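PDB 6QE2: monoacylglycerol lipase, which catalyses the hydrolysis of monoacylglycerols to glycerol and free fatty acids. Local coordinates for residues A[27-32]-A[84-89]; A[18-23]-A[49-54]; A[233-238]-A[243-248]. All blocks are in the same frame, centred on the assembly; numbering follows the deposited sequence.

Contact 1: A[27-32]-A[84-89]; sequences GRYGKL and FGHSLG. With LDA (lauryl dimethylamine-N-oxide), chain D.
Tyr-29 and Leu-32, at the start of helix 30-38, pack against Phe-84 and His-86 on strand 82-86, which leads into the probable nucleophile elbow. The contact is made by side chains, and all four are buried. CD2 of Leu-32 lies over one face of the Phe-84 ring, 3.8 Å from its centroid, in a CH-pi contact. Leu-32 CG is anti to the backbone N (chi1 175°), which extends this methyl to the ring from the helix side. Tyr-29 arrives differently: its CE2 comes to the edge of the Phe-84 ring, 4.1 Å from CE2 of Phe-84. The Tyr-29 hydroxyl reaches His-86, with OH 3.2 Å from its CB. The polar partner of this hydroxyl is Glu-24, which hydrogen-bonds it through OE2.

Strand 82-86 is an inner strand of the alpha/beta-hydrolase sheet. At its end the sequence Gly-His-Ser-Leu-Gly fits the GxSxG nucleophile elbow, a tight strand-to-helix turn. Ser-87 sits at its apex with phi 63° and psi -119°, the strained backbone usual at this position in the fold, consistent with Ser-87 being the nucleophile. Gly-89 N donates to His-86 O at 2.7 Å and closes the turn. His-86 is held in turn through ND1 by Ser-110. A lauryl dimethylamine-N-oxide molecule has its polar head at the elbow: its O1 is 3.2 Å from Ser-87 OG and 3.3 Å from Leu-88 N. The backbone N after the nucleophile commonly contributes to the oxyanion hole in this fold, so O1 may lie near that site.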
loop_
_atom_site.group_PDB
_atom_site.type_symbol
_atom_site.label_atom_id
_atom_site.label_comp_id
_atom_site.label_asym_id
_atom_site.label_seq_id
_atom_site.Cartn_x
_atom_site.Cartn_y
_atom_site.Cartn_z
ATOM N N GLY A 27 10.670 -6.139 3.076
ATOM C CA GLY A 27 11.974 -5.865 3.655
ATOM C C GLY A 27 12.411 -4.416 3.567
ATOM O O GLY A 27 13.357 -4.032 4.263
ATOM N N ARG A 28 11.734 -3.598 2.761
ATOM C CA ARG A 28 12.092 -2.192 2.673
ATOM C C ARG A 28 11.571 -1.377 3.849
ATOM O O ARG A 28 11.879 -0.186 3.939
ATOM C CB ARG A 28 11.557 -1.589 1.371
ATOM C CG ARG A 28 12.073 -2.256 0.115
ATOM C CD ARG A 28 11.605 -1.482 -1.111
ATOM N NE ARG A 28 12.240 -0.168 -1.203
ATOM C CZ ARG A 28 11.635 0.924 -1.667
ATOM N NH1 ARG A 28 10.369 0.867 -2.051
ATOM N NH2 ARG A 28 12.288 2.075 -1.733
ATOM N N TYR A 29 10.804 -1.985 4.753
ATOM C CA TYR A 29 10.111 -1.263 5.811
ATOM C C TYR A 29 10.742 -1.497 7.181
ATOM O O TYR A 29 10.071 -1.365 8.207
ATOM C CB TYR A 29 8.635 -1.649 5.825
ATOM C CG TYR A 29 7.926 -1.163 4.589
ATOM C CD1 TYR A 29 7.915 -1.922 3.425
ATOM C CD2 TYR A 29 7.299 0.071 4.576
ATOM C CE1 TYR A 29 7.278 -1.459 2.280
ATOM C CE2 TYR A 29 6.659 0.535 3.443
ATOM C CZ TYR A 29 6.651 -0.235 2.300
ATOM O OH TYR A 29 6.011 0.245 1.173
ATOM N N GLY A 30 12.034 -1.829 7.205
ATOM C CA GLY A 30 12.695 -2.138 8.466
ATOM C C GLY A 30 12.623 -1.006 9.473
ATOM O O GLY A 30 12.478 -1.242 10.677
ATOM N N LYS A 31 12.760 0.236 9.005
ATOM C CA LYS A 31 12.726 1.376 9.916
ATOM C C LYS A 31 11.361 1.515 10.580
ATOM O O LYS A 31 11.265 1.673 11.804
ATOM C CB LYS A 31 13.100 2.656 9.164
ATOM C CG LYS A 31 13.144 3.911 10.029
ATOM C CD LYS A 31 14.284 3.840 11.034
ATOM C CE LYS A 31 14.506 5.180 11.721
ATOM N NZ LYS A 31 15.765 5.176 12.519
ATOM N N LEU A 32 10.283 1.444 9.791
ATOM C CA LEU A 32 8.946 1.586 10.361
ATOM C C LEU A 32 8.613 0.426 11.290
ATOM O O LEU A 32 7.988 0.625 12.340
ATOM C CB LEU A 32 7.900 1.697 9.248
ATOM C CG LEU A 32 6.435 1.728 9.693
ATOM C CD1 LEU A 32 6.117 2.959 10.543
ATOM C CD2 LEU A 32 5.518 1.675 8.471
ATOM N N PHE A 84 -1.567 -1.137 7.571
ATOM C CA PHE A 84 -0.723 -0.121 6.953
ATOM C C PHE A 84 -0.363 -0.589 5.554
ATOM O O PHE A 84 0.202 -1.676 5.395
ATOM C CB PHE A 84 0.558 0.140 7.752
ATOM C CG PHE A 84 1.485 1.104 7.069
ATOM C CD1 PHE A 84 1.335 2.465 7.252
ATOM C CD2 PHE A 84 2.473 0.657 6.203
ATOM C CE1 PHE A 84 2.159 3.362 6.602
ATOM C CE2 PHE A 84 3.303 1.553 5.553
ATOM C CZ PHE A 84 3.145 2.903 5.755
ATOM N N GLY A 85 -0.656 0.231 4.551
ATOM C CA GLY A 85 -0.334 -0.118 3.181
ATOM C C GLY A 85 0.235 1.074 2.442
ATOM O O GLY A 85 -0.107 2.223 2.722
ATOM N N HIS A 86 1.126 0.788 1.491
ATOM C CA HIS A 86 1.750 1.825 0.677
ATOM C C HIS A 86 1.479 1.582 -0.802
ATOM O O HIS A 86 1.707 0.476 -1.305
ATOM C CB HIS A 86 3.257 1.890 0.926
ATOM C CG HIS A 86 3.987 2.731 -0.072
ATOM N ND1 HIS A 86 3.903 4.108 -0.087
ATOM C CD2 HIS A 86 4.794 2.392 -1.104
ATOM C CE1 HIS A 86 4.637 4.580 -1.079
ATOM N NE2 HIS A 86 5.183 3.560 -1.715
ATOM N N SER A 87 0.998 2.624 -1.484
ATOM C CA SER A 87 0.800 2.637 -2.951
ATOM C C SER A 87 -0.228 1.587 -3.363
ATOM O O SER A 87 -1.411 1.718 -2.983
ATOM C CB SER A 87 2.194 2.494 -3.573
ATOM O OG SER A 87 2.110 2.925 -4.949
ATOM N N LEU A 88 0.138 0.585 -4.192
ATOM C CA LEU A 88 -0.754 -0.558 -4.403
ATOM C C LEU A 88 -1.229 -1.119 -3.058
ATOM O O LEU A 88 -2.404 -1.496 -2.899
ATOM C CB LEU A 88 -0.031 -1.616 -5.221
ATOM C CG LEU A 88 -0.781 -2.942 -5.338
ATOM C CD1 LEU A 88 -2.118 -2.755 -6.029
ATOM C CD2 LEU A 88 0.051 -3.938 -6.153
ATOM N N GLY A 89 -0.348 -1.130 -2.062
ATOM C CA GLY A 89 -0.769 -1.671 -0.769
ATOM C C GLY A 89 -1.712 -0.721 -0.049
ATOM O O GLY A 89 -2.633 -1.156 0.648
HETATM N N1 LDA D . 0.992 1.865 -8.395
HETATM O O1 LDA D . 0.595 1.409 -7.316
HETATM C CM1 LDA D . 2.395 1.512 -8.572
HETATM C CM2 LDA D . 0.822 3.312 -8.399
HETATM C C1 LDA D . 0.225 1.292 -9.480
HETATM C C2 LDA D . 0.997 1.541 -10.759
HETATM C C3 LDA D . 0.430 0.685 -11.871
HETATM C C4 LDA D . 1.085 1.036 -13.194
HETATM C C5 LDA D . 0.337 0.394 -14.346
HETATM C C6 LDA D . 1.190 0.379 -15.600
HETATM C C7 LDA D . 0.354 -0.070 -16.783
HETATM C C8 LDA D . 0.799 -1.438 -17.254
HETATM C C9 LDA D . -0.388 -2.367 -17.413
HETATM C C10 LDA D . -0.623 -2.691 -18.880
HETATM C C11 LDA D . -1.552 -3.884 -19.038
HETATM C C12 LDA D . -1.439 -4.812 -17.855
#

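Contact 2: A[18-23]-A[49-54]; sequences LVHGLG and PGHGKS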
loop_
_atom_site.group_PDB
_atom_site.type_symbol
_atom_site.label_atom_id
_atom_site.label_comp_id
_atom_site.label_asym_id
_atom_site.label_seq_id
_atom_site.Cartn_x
_atom_site.Cartn_y
_atom_site.Cartn_z
ATOM N N LEU A 18 1.297 -5.109 7.616
ATOM C CA LEU A 18 1.975 -4.312 6.614
ATOM C C LEU A 18 1.749 -4.852 5.214
ATOM O O LEU A 18 2.011 -6.006 4.949
ATOM C CB LEU A 18 3.468 -4.276 6.912
ATOM C CG LEU A 18 4.334 -3.679 5.811
ATOM C CD1 LEU A 18 4.367 -2.174 5.958
ATOM C CD2 LEU A 18 5.734 -4.245 5.856
ATOM N N VAL A 19 1.281 -3.990 4.324
ATOM C CA VAL A 19 0.974 -4.359 2.952
ATOM C C VAL A 19 1.778 -3.486 1.988
ATOM O O VAL A 19 1.483 -2.317 1.817
ATOM C CB VAL A 19 -0.531 -4.205 2.690
ATOM C CG1 VAL A 19 -0.901 -4.749 1.331
ATOM C CG2 VAL A 19 -1.324 -4.908 3.773
ATOM N N HIS A 20 2.802 -4.082 1.364
ATOM C CA HIS A 20 3.700 -3.347 0.460
ATOM C C HIS A 20 3.026 -3.123 -0.901
ATOM O O HIS A 20 1.905 -3.550 -1.148
ATOM C CB HIS A 20 5.067 -4.071 0.314
ATOM C CG HIS A 20 5.034 -5.382 -0.437
ATOM N ND1 HIS A 20 4.832 -5.439 -1.813
ATOM C CD2 HIS A 20 5.203 -6.660 -0.030
ATOM C CE1 HIS A 20 4.864 -6.695 -2.207
ATOM N NE2 HIS A 20 5.097 -7.460 -1.148
ATOM N N GLY A 21 3.753 -2.400 -1.757
ATOM C CA GLY A 21 3.239 -1.962 -3.040
ATOM C C GLY A 21 3.813 -2.777 -4.201
ATOM O O GLY A 21 4.527 -3.764 -4.024
ATOM N N LEU A 22 3.545 -2.290 -5.420
ATOM C CA LEU A 22 3.855 -3.073 -6.608
ATOM C C LEU A 22 5.352 -3.119 -6.800
ATOM O O LEU A 22 5.997 -2.078 -6.802
ATOM C CB LEU A 22 3.225 -2.366 -7.845
ATOM C CG LEU A 22 3.591 -2.983 -9.205
ATOM C CD1 LEU A 22 2.986 -4.351 -9.372
ATOM C CD2 LEU A 22 3.037 -2.084 -10.283
ATOM N N GLY A 23 5.896 -4.291 -7.073
ATOM C CA GLY A 23 7.304 -4.412 -7.417
ATOM C C GLY A 23 8.260 -4.399 -6.240
ATOM O O GLY A 23 9.460 -4.613 -6.446
ATOM N N PRO A 49 2.242 -12.472 -3.451
ATOM C CA PRO A 49 2.592 -13.417 -4.517
ATOM C C PRO A 49 3.299 -12.685 -5.648
ATOM O O PRO A 49 2.944 -11.554 -5.993
ATOM C CB PRO A 49 1.233 -13.969 -4.960
ATOM C CG PRO A 49 0.331 -13.770 -3.777
ATOM C CD PRO A 49 0.814 -12.519 -3.099
ATOM N N GLY A 50 4.332 -13.318 -6.201
ATOM C CA GLY A 50 5.067 -12.683 -7.280
ATOM C C GLY A 50 5.913 -11.510 -6.854
ATOM O O GLY A 50 6.281 -10.681 -7.693
ATOM N N HIS A 51 6.226 -11.408 -5.564
ATOM C CA HIS A 51 6.983 -10.291 -5.024
ATOM C C HIS A 51 7.933 -10.793 -3.952
ATOM O O HIS A 51 7.647 -11.779 -3.269
ATOM C CB HIS A 51 6.073 -9.225 -4.405
ATOM C CG HIS A 51 5.325 -8.409 -5.411
ATOM N ND1 HIS A 51 4.198 -8.870 -6.055
ATOM C CD2 HIS A 51 5.545 -7.160 -5.879
ATOM C CE1 HIS A 51 3.758 -7.941 -6.882
ATOM N NE2 HIS A 51 4.555 -6.891 -6.793
ATOM N N GLY A 52 9.060 -10.096 -3.817
ATOM C CA GLY A 52 9.969 -10.323 -2.702
ATOM C C GLY A 52 10.379 -11.771 -2.555
ATOM O O GLY A 52 10.764 -12.439 -3.524
ATOM N N LYS A 53 10.289 -12.270 -1.323
ATOM C CA LYS A 53 10.682 -13.633 -0.986
ATOM C C LYS A 53 9.565 -14.646 -1.190
ATOM O O LYS A 53 9.772 -15.839 -0.930
ATOM C CB LYS A 53 11.169 -13.691 0.463
ATOM C CG LYS A 53 12.334 -12.772 0.745
ATOM C CD LYS A 53 12.638 -12.717 2.231
ATOM C CE LYS A 53 13.740 -11.717 2.519
ATOM N NZ LYS A 53 14.161 -11.767 3.947
ATOM N N SER A 54 8.394 -14.204 -1.628
ATOM C CA SER A 54 7.300 -15.103 -1.921
ATOM C C SER A 54 7.487 -15.711 -3.308
ATOM O O SER A 54 8.168 -15.139 -4.159
ATOM C CB SER A 54 5.973 -14.354 -1.828
ATOM O OG SER A 54 5.641 -14.102 -0.469
#
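Gly-23 and His-51 mark the closest approach of two loop backbones, their CA atoms 6.4 Å apart, with His-51 opening a type II' turn that runs to Ser-54. Segment 18-23 leaves strand 15-19 of the central sheet with the sequence His-Gly-Leu-Gly. In alpha/beta-hydrolases such an HG loop commonly lines the oxyanion hole, and this one probably does the same. Segment 49-54 belongs to the loop after strand 42-46. Gly-52, second in its turn, has the positive phi that suits this turn type.

The His-51 side chain carries the contact. CG is anti to the carbonyl carbon (chi1 -73°), which sends the ring across to the HG loop. At its far edge, Gly-23 N lies near the ring plane, 2.9 Å from His-51 NE2. CD1 of Leu-22 comes to the same edge, 3.9 Å from NE2. The CB of Leu-22 points away from His-51, yet the end of its side chain turns back to it.

His-20 meets the near end of His-51. Its CE1 comes 3.6 Å from His-51 CB, and that carbon lies near the plane of the His-20 ring. The two rings are oblique, with centroids 5.3 Å apart. Both nitrogens of His-20 are engaged: NE2 accepts from Trp-48 N, and ND1 donates to Gly-21 O at 2.8 Å. These bonds should fix the rotation of the ring. His-51 is secured from its own loop, where ND1 donates to Pro-49 O at 3.0 Å, nearly straight at 170°, with that oxygen in the ring plane.

Contact 3: A[233-238]-A[243-248]; sequences HEIFED and EEFHRA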
loop_
_atom_site.group_PDB
_atom_site.type_symbol
_atom_site.label_atom_id
_atom_site.label_comp_id
_atom_site.label_asym_id
_atom_site.label_seq_id
_atom_site.Cartn_x
_atom_site.Cartn_y
_atom_site.Cartn_z
ATOM N N HIS A 233 6.643 10.197 -4.304
ATOM C CA HIS A 233 5.761 9.064 -4.025
ATOM C C HIS A 233 6.131 8.362 -2.723
ATOM O O HIS A 233 5.248 7.979 -1.945
ATOM C CB HIS A 233 5.821 8.091 -5.200
ATOM C CG HIS A 233 4.924 6.898 -5.064
ATOM N ND1 HIS A 233 3.553 7.003 -4.970
ATOM C CD2 HIS A 233 5.204 5.573 -5.036
ATOM C CE1 HIS A 233 3.027 5.792 -4.881
ATOM N NE2 HIS A 233 4.009 4.907 -4.914
ATOM N N GLU A 234 7.421 8.171 -2.474
ATOM C CA GLU A 234 7.891 7.542 -1.242
ATOM C C GLU A 234 8.342 8.641 -0.289
ATOM O O GLU A 234 9.354 9.306 -0.532
ATOM C CB GLU A 234 9.018 6.556 -1.523
ATOM C CG GLU A 234 8.544 5.329 -2.262
ATOM C CD GLU A 234 9.633 4.304 -2.475
ATOM O OE1 GLU A 234 10.768 4.524 -2.005
ATOM O OE2 GLU A 234 9.349 3.275 -3.121
ATOM N N ILE A 235 7.576 8.841 0.784
ATOM C CA ILE A 235 7.953 9.811 1.807
ATOM C C ILE A 235 8.903 9.205 2.832
ATOM O O ILE A 235 9.559 9.962 3.568
ATOM C CB ILE A 235 6.689 10.379 2.483
ATOM C CG1 ILE A 235 5.641 10.736 1.426
ATOM C CG2 ILE A 235 7.004 11.637 3.290
ATOM C CD1 ILE A 235 4.262 11.004 1.990
ATOM N N PHE A 236 9.032 7.869 2.861
ATOM C CA PHE A 236 9.743 7.159 3.930
ATOM C C PHE A 236 11.173 7.643 4.106
ATOM O O PHE A 236 11.669 7.729 5.238
ATOM C CB PHE A 236 9.766 5.654 3.649
ATOM C CG PHE A 236 8.412 5.029 3.556
ATOM C CD1 PHE A 236 7.731 4.994 2.351
ATOM C CD2 PHE A 236 7.826 4.453 4.672
ATOM C CE1 PHE A 236 6.482 4.411 2.262
ATOM C CE2 PHE A 236 6.576 3.871 4.591
ATOM C CZ PHE A 236 5.901 3.851 3.383
ATOM N N GLU A 237 11.857 7.853 2.988
ATOM C CA GLU A 237 13.248 8.281 2.997
ATOM C C GLU A 237 13.468 9.719 2.537
ATOM O O GLU A 237 14.595 10.106 2.246
ATOM C CB GLU A 237 14.101 7.309 2.181
ATOM C CG GLU A 237 13.785 5.850 2.466
ATOM C CD GLU A 237 14.713 4.893 1.750
ATOM O OE1 GLU A 237 15.889 4.789 2.153
ATOM O OE2 GLU A 237 14.265 4.236 0.791
ATOM N N ASP A 238 12.399 10.502 2.458
ATOM C CA ASP A 238 12.522 11.887 2.021
ATOM C C ASP A 238 13.423 12.609 3.006
ATOM O O ASP A 238 13.265 12.459 4.216
ATOM C CB ASP A 238 11.150 12.554 1.995
ATOM C CG ASP A 238 11.166 13.897 1.296
ATOM O OD1 ASP A 238 11.203 14.930 1.991
ATOM O OD2 ASP A 238 11.142 13.916 0.051
ATOM N N GLU A 243 11.468 11.474 8.575
ATOM C CA GLU A 243 11.349 11.217 10.005
ATOM C C GLU A 243 9.975 11.617 10.526
ATOM O O GLU A 243 9.350 10.893 11.315
ATOM C CB GLU A 243 12.444 11.962 10.764
ATOM C CG GLU A 243 12.459 11.495 12.194
ATOM C CD GLU A 243 13.250 12.423 13.100
ATOM O OE1 GLU A 243 14.230 13.018 12.618
ATOM O OE2 GLU A 243 12.841 12.596 14.261
ATOM N N GLU A 244 9.479 12.756 10.069
ATOM C CA GLU A 244 8.152 13.230 10.440
ATOM C C GLU A 244 7.064 12.273 9.974
ATOM O O GLU A 244 6.073 12.058 10.666
ATOM C CB GLU A 244 7.907 14.637 9.892
ATOM C CG GLU A 244 6.689 15.332 10.482
ATOM C CD GLU A 244 6.775 16.845 10.371
ATOM O OE1 GLU A 244 7.894 17.362 10.179
ATOM O OE2 GLU A 244 5.729 17.517 10.480
ATOM N N PHE A 245 7.255 11.722 8.782
ATOM C CA PHE A 245 6.302 10.790 8.204
ATOM C C PHE A 245 6.189 9.558 9.093
ATOM O O PHE A 245 5.092 9.095 9.383
ATOM C CB PHE A 245 6.786 10.410 6.802
ATOM C CG PHE A 245 6.020 9.294 6.157
ATOM C CD1 PHE A 245 4.766 9.515 5.617
ATOM C CD2 PHE A 245 6.576 8.032 6.050
ATOM C CE1 PHE A 245 4.070 8.491 5.006
ATOM C CE2 PHE A 245 5.887 7.003 5.442
ATOM C CZ PHE A 245 4.631 7.235 4.919
ATOM N N HIS A 246 7.328 9.050 9.546
ATOM C CA HIS A 246 7.336 7.889 10.426
ATOM C C HIS A 246 6.676 8.206 11.763
ATOM O O HIS A 246 5.922 7.402 12.303
ATOM C CB HIS A 246 8.760 7.381 10.643
ATOM C CG HIS A 246 9.276 6.534 9.522
ATOM N ND1 HIS A 246 10.059 7.036 8.507
ATOM C CD2 HIS A 246 9.118 5.217 9.259
ATOM C CE1 HIS A 246 10.363 6.064 7.667
ATOM N NE2 HIS A 246 9.804 4.949 8.099
ATOM N N ARG A 247 6.968 9.392 12.286
ATOM C CA ARG A 247 6.420 9.827 13.564
ATOM C C ARG A 247 4.901 9.968 13.549
ATOM O O ARG A 247 4.232 9.596 14.508
ATOM C CB ARG A 247 7.076 11.132 14.020
ATOM C CG ARG A 247 6.511 11.686 15.317
ATOM C CD ARG A 247 7.481 12.642 15.994
ATOM N NE ARG A 247 8.040 13.617 15.064
ATOM C CZ ARG A 247 9.272 13.557 14.566
ATOM N NH1 ARG A 247 10.084 12.566 14.913
ATOM N NH2 ARG A 247 9.694 14.488 13.723
ATOM N N ALA A 248 4.359 10.503 12.460
ATOM C CA ALA A 248 2.917 10.682 12.347
ATOM C C ALA A 248 2.197 9.353 12.348
ATOM O O ALA A 248 1.154 9.212 12.932
ATOM C CB ALA A 248 2.568 11.444 11.086
#
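Phe-245 has CG anti to its backbone N (chi1 171°) and Phe-236 has CG anti to its carbonyl carbon (chi1 -60°), and with these torsions the two rings meet between loop and helix. They form an edge-to-face (T-shaped) pair, with centroids 4.7 Å apart and planes at 81°. The edge of Phe-245 points at the face of Phe-236, and its CE2 is 3.3 Å from Phe-236 CD2. This is tight packing. Ile-235 lies over a face of the Phe-245 ring, its CB 4.0 Å from the centroid in a CH-pi contact. Its CG2 rests alongside the root of the same side chain, 3.7 Å from Phe-245 CB.

The loop 233-238 follows strand 223-228, the last strand of the alpha/beta-hydrolase sheet, and precedes helix 242-256. It starts with His-233, probably the histidine of a Ser-His-Asp triad with Ser-87 and Asp-203. Just beyond, a type I turn from Ile-235 to Asp-238 places Ile-235 and Phe-236 against the helix. With Phe-245 cut back to an alanine, the face of Phe-236 would probably lose its edge-on partner and a gap would open beside Ile-235.

His-246 completes an aromatic cluster. Phe-236 turns its edge toward the His-246 face in an offset edge-to-face pair, centroids 6.0 Å apart. Phe-236 O meets the rim of the imidazole in its plane, 3.2 Å from His-246 CE1. The polar ND1 of His-246 is hydrogen-bonded to Gly-242 O, one turn back. On the exposed side of the helix, Arg-247 NH1 makes a 2.8 Å salt bridge to Glu-243 OE2.

In the fold
Contact 1 joins the other two. Strands 82-86 and 15-19 are neighbours in the central sheet, and Phe-84 O lies 2.8 Å from Val-19 N of contact 2. Where helix 88-99 begins, Leu-88 CB packs 3.6 Å from Leu-22 N, which places the elbow beside the HG loop. Toward contact 3, Ser-87 OG is 2.7 Å from His-233 NE2, consistent with a catalytic triad. A salt bridge also ties Arg-28 NH1 to Glu-234 OE2 at 2.8 Å, and Phe-236 packs edge-to-face with Tyr-29 and His-86. Contacts 2 and 3 do not touch; their centres are about 20 Å apart. The detergent touches both Leu-22 and the elbow.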